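Local coordinates for protein putative oxidoreductase (Thermus thermophilus, PDB 2ISM) that is a putative oxidoreductase built as a six-bladed beta-propeller of four-stranded antiparallel sheets and carrying a bound calcium ion, at residues Leu236-Gly240 with Gly241-Trp245; Ala274-Gly278 with Asp279-Ala283; Tyr262-Pro265 with Gln266-Pro270. One frame throughout, in Å; residues are numbered along the deposited sequence.

Interaction 1: Leu236-Gly240 with Gly241-Trp245. With CA (calcium ion), chain E.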
loop_
_atom_site.group_PDB
_atom_site.type_symbol
_atom_site.label_atom_id
_atom_site.label_comp_id
_atom_site.label_asym_id
_atom_site.label_seq_id
_atom_site.Cartn_x
_atom_site.Cartn_y
_atom_site.Cartn_z
ATOM N N LEU B 236 -7.374 20.256 6.663
ATOM C CA LEU B 236 -8.437 19.564 5.951
ATOM C C LEU B 236 -9.147 20.743 5.297
ATOM O O LEU B 236 -9.800 21.540 5.978
ATOM C CB LEU B 236 -9.371 18.844 6.933
ATOM C CG LEU B 236 -10.615 18.153 6.361
ATOM C CD1 LEU B 236 -10.225 17.251 5.206
ATOM C CD2 LEU B 236 -11.300 17.343 7.460
ATOM N N ILE B 237 -8.999 20.862 3.982
ATOM C CA ILE B 237 -9.569 21.978 3.234
ATOM C C ILE B 237 -11.030 21.823 2.830
ATOM O O ILE B 237 -11.407 20.849 2.180
ATOM C CB ILE B 237 -8.740 22.247 1.941
ATOM C CG1 ILE B 237 -7.249 22.366 2.284
ATOM C CG2 ILE B 237 -9.220 23.528 1.262
ATOM C CD1 ILE B 237 -6.908 23.517 3.198
ATOM N N VAL B 238 -11.847 22.799 3.219
ATOM C CA VAL B 238 -13.264 22.799 2.864
ATOM C C VAL B 238 -13.503 24.054 2.035
ATOM O O VAL B 238 -12.830 25.065 2.230
ATOM C CB VAL B 238 -14.186 22.832 4.118
ATOM C CG1 VAL B 238 -13.929 21.612 4.990
ATOM C CG2 VAL B 238 -13.965 24.113 4.906
ATOM N N PRO B 239 -14.452 24.004 1.086
ATOM C CA PRO B 239 -14.745 25.166 0.244
ATOM C C PRO B 239 -15.083 26.398 1.079
ATOM O O PRO B 239 -15.912 26.328 1.993
ATOM C CB PRO B 239 -15.938 24.697 -0.588
ATOM C CG PRO B 239 -15.722 23.227 -0.689
ATOM C CD PRO B 239 -15.298 22.859 0.708
ATOM N N GLY B 240 -14.426 27.511 0.764
ATOM C CA GLY B 240 -14.665 28.754 1.478
ATOM C C GLY B 240 -13.984 28.838 2.831
ATOM O O GLY B 240 -14.077 29.856 3.508
ATOM N N GLY B 241 -13.293 27.774 3.227
ATOM C CA GLY B 241 -12.628 27.771 4.519
ATOM C C GLY B 241 -11.520 28.799 4.664
ATOM O O GLY B 241 -10.785 29.069 3.715
ATOM N N ASN B 242 -11.410 29.378 5.857
ATOM C CA ASN B 242 -10.375 30.368 6.154
ATOM C C ASN B 242 -9.469 29.691 7.165
ATOM O O ASN B 242 -9.903 29.344 8.268
ATOM C CB ASN B 242 -10.992 31.623 6.771
ATOM C CG ASN B 242 -9.995 32.753 6.915
ATOM O OD1 ASN B 242 -8.842 32.540 7.307
ATOM N ND2 ASN B 242 -10.435 33.969 6.612
ATOM N N TYR B 243 -8.207 29.500 6.807
ATOM C CA TYR B 243 -7.311 28.810 7.710
ATOM C C TYR B 243 -6.467 29.634 8.668
ATOM O O TYR B 243 -5.411 29.208 9.094
ATOM C CB TYR B 243 -6.489 27.796 6.907
ATOM C CG TYR B 243 -7.415 26.703 6.410
ATOM C CD1 TYR B 243 -7.623 25.544 7.162
ATOM C CD2 TYR B 243 -8.224 26.912 5.293
ATOM C CE1 TYR B 243 -8.627 24.632 6.823
ATOM C CE2 TYR B 243 -9.234 26.010 4.947
ATOM C CZ TYR B 243 -9.433 24.877 5.719
ATOM O OH TYR B 243 -10.466 24.021 5.409
ATOM N N GLY B 244 -6.956 30.819 9.006
ATOM C CA GLY B 244 -6.297 31.643 10.008
ATOM C C GLY B 244 -5.079 32.521 9.807
ATOM O O GLY B 244 -4.961 33.522 10.510
ATOM N N TRP B 245 -4.166 32.176 8.905
ATOM C CA TRP B 245 -2.985 33.019 8.724
ATOM C C TRP B 245 -3.368 34.404 8.201
ATOM O O TRP B 245 -4.154 34.520 7.263
ATOM C CB TRP B 245 -1.996 32.356 7.754
ATOM C CG TRP B 245 -0.740 33.159 7.546
ATOM C CD1 TRP B 245 -0.399 33.886 6.439
ATOM C CD2 TRP B 245 0.332 33.335 8.487
ATOM N NE1 TRP B 245 0.818 34.503 6.632
ATOM C CE2 TRP B 245 1.286 34.183 7.879
ATOM C CE3 TRP B 245 0.575 32.860 9.785
ATOM C CZ2 TRP B 245 2.471 34.565 8.527
ATOM C CZ3 TRP B 245 1.753 33.240 10.430
ATOM C CH2 TRP B 245 2.685 34.086 9.798
HETATM CA CA CA E . -3.503 27.870 9.938
HETATM O O HOH W 1 -4.340 28.281 12.500
HETATM O O HOH W 2 -5.370 25.827 10.050
HETATM O O HOH W 3 -3.069 28.563 7.392
HETATM O O HOH W 4 -1.895 30.110 10.406
#
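G241 closes the turn that follows strand 232-237: its N-H is bonded to V238 O at 2.9 Å, with an angle of 154° at the hydrogen, completing a type II beta turn in which G240 holds the positive phi of the third position. Next along the chain, the CB of N242 points away from the preceding residues. Its OD1 accepts the G244 N-H, forming an Asx turn, while ND2 is hydrogen-bonded to Q162 OE1. Y243 then folds back across the turn. With CG anti to its own carbonyl carbon (chi1 -68°), the ring returns to the end of the strand, and its hydroxyl is gripped twice: Y243 OH donates to L236 O at 2.6 Å and accepts the V238 N-H at 2.9 Å. L236 O and V238 N, from successive peptide groups, both meet the hydroxyl at the ring edge, near its plane, which would restrain the rotation of the phenol. I237 CD1 lies over one face of the Y243 ring, 4.0 Å from the centroid, as a CH-pi contact offset toward the rim near CZ and CE2. V238 crosses the Y243 side chain at about a right angle, its CG2 against the hydroxyl. The ring also meets that of H201. At the other end of the residue, Y243 O coordinates the calcium ion at 2.5 Å. G244, again with positive phi, carries the chain on to W245, whose indole NE1 is bonded to E154. A tyrosine anchored at both ends thus ties a beta turn to a calcium site in a propeller loop, where four waters and E233 are also among the metal's ligands.

Interaction 2: Ala274-Gly278 with Asp279-Ala283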
loop_
_atom_site.group_PDB
_atom_site.type_symbol
_atom_site.label_atom_id
_atom_site.label_comp_id
_atom_site.label_asym_id
_atom_site.label_seq_id
_atom_site.Cartn_x
_atom_site.Cartn_y
_atom_site.Cartn_z
ATOM N N ALA B 274 0.836 12.923 0.702
ATOM C CA ALA B 274 0.074 11.986 -0.112
ATOM C C ALA B 274 -0.488 10.840 0.706
ATOM O O ALA B 274 0.095 10.441 1.715
ATOM C CB ALA B 274 0.958 11.433 -1.225
ATOM N N PHE B 275 -1.629 10.316 0.266
ATOM C CA PHE B 275 -2.252 9.184 0.937
ATOM C C PHE B 275 -1.642 7.925 0.338
ATOM O O PHE B 275 -1.591 7.758 -0.881
ATOM C CB PHE B 275 -3.769 9.227 0.744
ATOM C CG PHE B 275 -4.456 10.209 1.654
ATOM C CD1 PHE B 275 -4.746 9.867 2.973
ATOM C CD2 PHE B 275 -4.774 11.486 1.209
ATOM C CE1 PHE B 275 -5.342 10.787 3.835
ATOM C CE2 PHE B 275 -5.370 12.415 2.064
ATOM C CZ PHE B 275 -5.653 12.065 3.378
ATOM N N PHE B 276 -1.161 7.051 1.210
ATOM C CA PHE B 276 -0.497 5.823 0.797
ATOM C C PHE B 276 -0.767 4.751 1.848
ATOM O O PHE B 276 -0.439 4.926 3.020
ATOM C CB PHE B 276 1.009 6.108 0.684
ATOM C CG PHE B 276 1.838 4.935 0.243
ATOM C CD1 PHE B 276 1.717 4.416 -1.042
ATOM C CD2 PHE B 276 2.792 4.388 1.101
ATOM C CE1 PHE B 276 2.536 3.369 -1.470
ATOM C CE2 PHE B 276 3.616 3.343 0.684
ATOM C CZ PHE B 276 3.489 2.834 -0.605
ATOM N N ARG B 277 -1.388 3.657 1.423
ATOM C CA ARG B 277 -1.705 2.544 2.314
ATOM C C ARG B 277 -2.535 2.917 3.541
ATOM O O ARG B 277 -2.256 2.468 4.655
ATOM C CB ARG B 277 -0.411 1.843 2.738
ATOM C CG ARG B 277 0.342 1.282 1.539
ATOM C CD ARG B 277 1.604 0.541 1.921
ATOM N NE ARG B 277 2.301 0.058 0.731
ATOM C CZ ARG B 277 3.453 -0.602 0.757
ATOM N NH1 ARG B 277 4.040 -0.864 1.917
ATOM N NH2 ARG B 277 4.022 -0.992 -0.375
ATOM N N GLY B 278 -3.558 3.739 3.326
ATOM C CA GLY B 278 -4.435 4.139 4.410
ATOM C C GLY B 278 -3.897 5.195 5.356
ATOM O O GLY B 278 -4.598 5.612 6.278
ATOM N N ASP B 279 -2.661 5.630 5.139
ATOM C CA ASP B 279 -2.067 6.645 5.998
ATOM C C ASP B 279 -1.708 7.892 5.198
ATOM O O ASP B 279 -1.616 7.849 3.972
ATOM C CB ASP B 279 -0.810 6.096 6.680
ATOM C CG ASP B 279 -1.103 4.896 7.561
ATOM O OD1 ASP B 279 -1.995 4.996 8.431
ATOM O OD2 ASP B 279 -0.437 3.853 7.383
ATOM N N LEU B 280 -1.510 8.999 5.901
ATOM C CA LEU B 280 -1.156 10.257 5.256
ATOM C C LEU B 280 0.335 10.495 5.450
ATOM O O LEU B 280 0.801 10.635 6.580
ATOM C CB LEU B 280 -1.959 11.407 5.872
ATOM C CG LEU B 280 -1.773 12.812 5.290
ATOM C CD1 LEU B 280 -1.863 12.764 3.770
ATOM C CD2 LEU B 280 -2.837 13.746 5.867
ATOM N N TYR B 281 1.080 10.527 4.348
ATOM C CA TYR B 281 2.522 10.746 4.408
ATOM C C TYR B 281 2.860 12.199 4.118
ATOM O O TYR B 281 2.299 12.797 3.203
ATOM C CB TYR B 281 3.230 9.839 3.404
ATOM C CG TYR B 281 3.245 8.385 3.814
ATOM C CD1 TYR B 281 4.438 7.760 4.185
ATOM C CD2 TYR B 281 2.069 7.636 3.850
ATOM C CE1 TYR B 281 4.462 6.427 4.580
ATOM C CE2 TYR B 281 2.081 6.300 4.247
ATOM C CZ TYR B 281 3.281 5.704 4.610
ATOM O OH TYR B 281 3.304 4.387 5.000
ATOM N N VAL B 282 3.782 12.758 4.893
ATOM C CA VAL B 282 4.175 14.148 4.724
ATOM C C VAL B 282 5.688 14.289 4.596
ATOM O O VAL B 282 6.427 13.940 5.514
ATOM C CB VAL B 282 3.696 15.003 5.920
ATOM C CG1 VAL B 282 4.074 16.469 5.710
ATOM C CG2 VAL B 282 2.193 14.858 6.080
ATOM N N ALA B 283 6.138 14.802 3.454
ATOM C CA ALA B 283 7.564 14.997 3.216
ATOM C C ALA B 283 8.063 16.146 4.084
ATOM O O ALA B 283 7.415 17.186 4.183
ATOM C CB ALA B 283 7.817 15.306 1.738
HETATM O O HOH W 5 -4.468 6.388 8.776
#
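L280 lays its CD1 methyl over the centre of the F275 ring, 3.8 Å from the centroid and only 8° off the ring normal, a CH-pi contact of nearly ideal placement. L280 reaches it because its CG stands anti to the backbone N (chi1 -178°), which carries the branch across to the partner strand. The two residues form a non-hydrogen-bonded antiparallel pair and share one face of the sheet; the F275 ring also meets H210 and, edge-to-face, F217. On the other face, F276 and Y281 make a T-shaped pair. The edge of the F276 ring points at the face of Y281, with centroids 5.4 Å apart and planes at 77°, while F276 CB rests against Y281 CD2 at 3.7 Å. R277 folds its CG over one face of F276, and Y281 OH is bonded to R292 on strand 289-298.

Backbone bonds set this pairing. A274 and Y281 exchange two, A274 N to Y281 O and Y281 N to A274 O, the latter at 2.8 Å. F276 N donates to D279 O at 2.9 Å in a nearly straight bond, whereas the return bond from D279 N to F276 O is longer, 3.2 Å. R277 and G278, the two central residues of the type I' turn from F276 to D279, both have positive phi, and R277 packs on R277 of the second subunit. A two-residue type I' turn linking paired antiparallel strands is the classic beta hairpin, here joining the first two strands of a propeller blade.

Interaction 3: Tyr262-Pro265 with Gln266-Pro270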
loop_
_atom_site.group_PDB
_atom_site.type_symbol
_atom_site.label_atom_id
_atom_site.label_comp_id
_atom_site.label_asym_id
_atom_site.label_seq_id
_atom_site.Cartn_x
_atom_site.Cartn_y
_atom_site.Cartn_z
ATOM N N TYR B 262 -3.453 18.733 12.077
ATOM C CA TYR B 262 -2.274 18.449 12.878
ATOM C C TYR B 262 -1.255 19.555 12.657
ATOM O O TYR B 262 -1.198 20.149 11.579
ATOM C CB TYR B 262 -1.658 17.110 12.459
ATOM C CG TYR B 262 -0.612 16.594 13.422
ATOM C CD1 TYR B 262 -0.984 15.954 14.601
ATOM C CD2 TYR B 262 0.748 16.773 13.171
ATOM C CE1 TYR B 262 -0.031 15.507 15.508
ATOM C CE2 TYR B 262 1.710 16.331 14.069
ATOM C CZ TYR B 262 1.314 15.699 15.237
ATOM O OH TYR B 262 2.260 15.265 16.134
ATOM N N PHE B 263 -0.463 19.843 13.684
ATOM C CA PHE B 263 0.579 20.850 13.560
ATOM C C PHE B 263 1.736 20.485 14.476
ATOM O O PHE B 263 1.546 19.853 15.515
ATOM C CB PHE B 263 0.053 22.259 13.881
ATOM C CG PHE B 263 -0.296 22.480 15.326
ATOM C CD1 PHE B 263 -1.519 22.053 15.837
ATOM C CD2 PHE B 263 0.590 23.142 16.172
ATOM C CE1 PHE B 263 -1.857 22.284 17.171
ATOM C CE2 PHE B 263 0.263 23.378 17.506
ATOM C CZ PHE B 263 -0.965 22.948 18.005
ATOM N N TRP B 264 2.942 20.885 14.084
ATOM C CA TRP B 264 4.131 20.631 14.887
ATOM C C TRP B 264 4.599 21.896 15.599
ATOM O O TRP B 264 5.244 22.755 14.999
ATOM C CB TRP B 264 5.257 20.073 14.013
ATOM C CG TRP B 264 4.939 18.742 13.404
ATOM C CD1 TRP B 264 5.293 17.514 13.884
ATOM C CD2 TRP B 264 4.205 18.503 12.198
ATOM N NE1 TRP B 264 4.822 16.526 13.052
ATOM C CE2 TRP B 264 4.150 17.107 12.007
ATOM C CE3 TRP B 264 3.584 19.330 11.255
ATOM C CZ2 TRP B 264 3.503 16.524 10.920
ATOM C CZ3 TRP B 264 2.943 18.748 10.176
ATOM C CH2 TRP B 264 2.907 17.360 10.018
ATOM N N PRO B 265 4.267 22.004 16.881
ATOM C CA PRO B 265 4.685 23.153 17.690
ATOM C C PRO B 265 6.194 23.365 17.636
ATOM O O PRO B 265 6.652 24.502 17.521
ATOM C CB PRO B 265 4.262 22.750 19.104
ATOM C CG PRO B 265 4.303 21.264 19.094
ATOM C CD PRO B 265 3.882 20.851 17.713
ATOM N N GLN B 266 6.952 22.277 17.717
ATOM C CA GLN B 266 8.300 22.239 17.160
ATOM C C GLN B 266 8.269 21.953 15.662
ATOM O O GLN B 266 7.738 20.932 15.226
ATOM C CB GLN B 266 9.147 21.187 17.878
ATOM C CG GLN B 266 8.772 19.753 17.543
ATOM C CD GLN B 266 7.298 19.471 17.754
ATOM O OE1 GLN B 266 6.892 19.043 18.835
ATOM N NE2 GLN B 266 6.493 19.709 16.725
ATOM N N GLY B 267 8.841 22.862 14.879
ATOM C CA GLY B 267 8.451 23.026 13.491
ATOM C C GLY B 267 8.852 21.843 12.632
ATOM O O GLY B 267 9.914 21.251 12.831
ATOM N N PHE B 268 7.999 21.496 11.675
ATOM C CA PHE B 268 8.335 20.487 10.677
ATOM C C PHE B 268 7.956 20.951 9.275
ATOM O O PHE B 268 6.959 20.501 8.710
ATOM C CB PHE B 268 7.638 19.163 10.999
ATOM C CG PHE B 268 8.003 18.044 10.065
ATOM C CD1 PHE B 268 9.158 17.306 10.266
ATOM C CD2 PHE B 268 7.191 17.730 8.989
ATOM C CE1 PHE B 268 9.495 16.276 9.408
ATOM C CE2 PHE B 268 7.523 16.701 8.129
ATOM C CZ PHE B 268 8.677 15.973 8.339
ATOM N N PRO B 269 8.759 21.852 8.718
ATOM C CA PRO B 269 8.448 22.466 7.424
ATOM C C PRO B 269 8.182 21.418 6.349
ATOM O O PRO B 269 9.091 20.678 5.971
ATOM C CB PRO B 269 9.723 23.244 7.095
ATOM C CG PRO B 269 10.308 23.572 8.424
ATOM C CD PRO B 269 9.989 22.405 9.313
ATOM N N PRO B 270 6.946 21.360 5.865
ATOM C CA PRO B 270 6.535 20.314 4.928
ATOM C C PRO B 270 6.633 20.595 3.440
ATOM O O PRO B 270 6.538 21.734 2.986
ATOM C CB PRO B 270 5.089 20.072 5.332
ATOM C CG PRO B 270 4.618 21.478 5.564
ATOM C CD PRO B 270 5.781 22.126 6.333
#
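CH-pi packing carries this contact: F268 CB sits over one face of the W264 indole, 3.8 Å from the centroid of its five-membered ring, and comes as near as 3.6 Å to W264 CG. The two side chains run side by side and point the same way. F268 CG stands anti to its backbone N (chi1 -176°), and CB rather than the ring lies over the indole face. Between the rings themselves the relation is oblique, neither stacked nor T-shaped, with the F268 centroid 5.2 Å from that of the six-membered ring of W264 and the planes at 41°. The opposite indole face is met by Y262 CE2.

Amide packing comes next. Q266 bends at chi2 and lays its carboxamide alongside the P265 ring, bringing Q266 OE1 to 3.4 Å from P265 CG; NE2 lies at the edge of the indole, near its plane, with the amide turned 76° from the ring. No hydrogen bond links the two segments; G267 CA makes a CA-H...O contact with W264 O.

W264 lies toward the end of 262-264, the last strand of its blade and one of its two edge strands, its backbone bonded to H231 and D232, and its side chain rests on V234 of strand 232-237. W264 and F268 both touch L291 on strand 289-298, while P269 and P270 lean on D232 as the chain enters strand 270-276 at P270, the first strand of the next blade.

How the interactions relate
The three contacts follow the chain across two adjacent propeller blades. Interactions 1 and 3 both reach one sheet, through its neighbouring strands 232-237 and 262-264; their centres are 18 Å apart and their nearest atoms about 7 Å, without touching. Interaction 3 leads out of that blade into the next, whose first hairpin holds interaction 2, and these two do touch: V282 CG1 meets P270 CB at 3.8 Å, and F268 CE2 lies 4.0 Å from A283 O. Interactions 1 and 2 are 21 Å apart between centres. Calcium is bound directly within interaction 1, whereas the side chain of W264 in interaction 3 stays about 11 Å from the ion.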